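Local coordinates for chromosome replication initiation protein (Geobacillus kaustophilus, PDB 2VN2), which probably takes part in initiating chromosome replication as a DnaD-family component of the bacterial primosome, at residues L35-H40 / A66-M71. Numbering follows the deposited sequence.
Sequences LVLLLH and AECMEM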
# COMPACT_ATOMS: atom_id res chain seq x y z
N LEU A 35 -2.64 13.12 11.43
CA LEU A 35 -2.46 11.88 10.67
C LEU A 35 -2.46 12.19 9.13
O LEU A 35 -1.45 11.93 8.43
CB LEU A 35 -3.47 10.79 11.10
CG LEU A 35 -3.13 9.51 10.33
CD1 LEU A 35 -1.93 8.77 10.96
CD2 LEU A 35 -4.31 8.60 10.46
N VAL A 36 -3.54 12.81 8.63
CA VAL A 36 -3.61 13.14 7.24
C VAL A 36 -2.40 14.02 6.85
O VAL A 36 -1.87 13.90 5.75
CB VAL A 36 -4.96 13.78 6.89
CG1 VAL A 36 -5.04 14.12 5.26
CG2 VAL A 36 -6.11 12.88 7.30
N LEU A 37 -1.94 14.93 7.74
CA LEU A 37 -0.77 15.77 7.36
C LEU A 37 0.45 14.86 7.09
O LEU A 37 1.17 15.04 6.11
CB LEU A 37 -0.46 16.90 8.41
CG LEU A 37 0.80 17.79 8.10
CD1 LEU A 37 0.79 18.98 8.95
CD2 LEU A 37 2.10 17.03 8.51
N LEU A 38 0.66 13.89 7.95
CA LEU A 38 1.75 12.89 7.83
C LEU A 38 1.64 12.12 6.50
O LEU A 38 2.65 11.84 5.80
CB LEU A 38 1.62 11.90 9.05
CG LEU A 38 2.08 12.50 10.39
CD1 LEU A 38 1.94 11.47 11.53
CD2 LEU A 38 3.53 13.18 10.34
N LEU A 39 0.39 11.76 6.14
CA LEU A 39 0.09 11.08 4.79
C LEU A 39 0.44 12.02 3.76
O LEU A 39 1.14 11.61 2.83
CB LEU A 39 -1.42 10.73 4.60
CG LEU A 39 -1.89 9.41 5.28
CD1 LEU A 39 -1.07 8.86 6.50
CD2 LEU A 39 -3.45 9.29 5.56
N HIS A 40 -0.02 13.31 3.84
CA HIS A 40 0.47 14.21 2.70
C HIS A 40 2.03 14.27 2.66
O HIS A 40 2.59 14.25 1.56
CB HIS A 40 -0.07 15.62 2.64
CG HIS A 40 -1.55 15.72 2.43
ND1 HIS A 40 -2.16 15.54 1.21
CD2 HIS A 40 -2.54 16.00 3.31
CE1 HIS A 40 -3.46 15.69 1.34
NE2 HIS A 40 -3.71 15.97 2.61
N ALA A 66 -0.82 28.70 7.27
CA ALA A 66 -0.39 29.10 8.62
C ALA A 66 -0.70 28.02 9.67
O ALA A 66 0.15 27.77 10.55
CB ALA A 66 -1.04 30.52 8.97
N GLU A 67 -1.89 27.39 9.59
CA GLU A 67 -2.31 26.29 10.53
C GLU A 67 -1.44 25.12 10.31
O GLU A 67 -0.93 24.55 11.25
CB GLU A 67 -3.77 25.87 10.28
CG GLU A 67 -4.77 26.96 10.61
CD GLU A 67 -6.23 26.68 10.15
OE1 GLU A 67 -6.94 26.15 11.04
OE2 GLU A 67 -6.69 26.99 8.96
N CYS A 68 -1.24 24.77 9.04
CA CYS A 68 -0.29 23.70 8.63
C CYS A 68 1.16 23.97 9.19
O CYS A 68 1.77 23.11 9.84
CB CYS A 68 -0.41 23.50 7.06
SG CYS A 68 0.64 22.15 6.48
N MET A 69 1.69 25.17 9.11
CA MET A 69 3.01 25.42 9.78
C MET A 69 2.95 25.22 11.27
O MET A 69 3.90 24.74 11.91
CB MET A 69 3.58 26.86 9.53
CG MET A 69 4.92 27.05 10.40
SD MET A 69 6.23 25.95 9.75
CE MET A 69 6.81 24.91 11.09
N GLU A 70 1.84 25.64 11.87
CA GLU A 70 1.59 25.37 13.32
C GLU A 70 1.61 23.88 13.62
O GLU A 70 2.18 23.42 14.60
CB GLU A 70 0.19 25.95 13.56
CG GLU A 70 -0.36 26.25 14.96
CD GLU A 70 0.06 27.62 15.46
OE1 GLU A 70 1.19 27.60 16.05
OE2 GLU A 70 -0.70 28.66 15.26
N MET A 71 0.91 23.09 12.77
CA MET A 71 0.82 21.65 12.97
C MET A 71 2.21 21.01 12.79
O MET A 71 2.51 20.18 13.53
CB MET A 71 -0.17 21.06 11.93
CG MET A 71 -1.55 21.68 11.95
SD MET A 71 -2.78 21.09 10.73
CE MET A 71 -2.71 19.33 11.13
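Leu37 reaches from helix 32-45 to helix 65-77 and lays a single methyl branch, CD1, over the base of Met71 and beside the thiol of Cys68. The closest approach joins Leu37 CD1 to Met71 CB at 3.8 Å, and Cys68 SG lies 4.0 Å from that same Leu37 CD1. Both partners sit on one face of their helix, a turn apart, so the methyl rests between the sulfur of Cys68 and the CB methylene of Met71. The leucine chain is fully extended along this branch: CG is anti to the backbone N (chi1 177°) and CD1 anti to CA (chi2 166°), and the end methyl thereby crosses the gap between the helices. Met71 runs the other way past it, and the bend near its sulfur (chi3 55°) brings Met71 CE back to 4.1 Å from Leu37 CD1; base and terminal methyl thus both touch the leucine branch. With the backbones 8.0 Å apart between Leu37 CA and Cys68 CA, these side chains bridge the distance.

The contact is one patch of a larger hydrophobic core within this N-terminal, helix-turn-helix-clan domain. Leu37 continues along helix 65-77 onto Val72 and Leu75, while Cys68 also packs on Leu57 and Ala58 of helix 54-59, so three helices converge here. Helix 32-45 has another duty as well: Leu39 packs on Leu39 of the second subunit, and His40 NE2 and Tyr25 OH of that subunit are hydrogen-bonded. One helix therefore serves both the domain core and the subunit interface.

No hydrogen bond or charge pair crosses between 35-40 and 66-71. Their direct association rests on dispersion and the burial of apolar carbon and sulfur, forces that set no sharp angular demand on the partners.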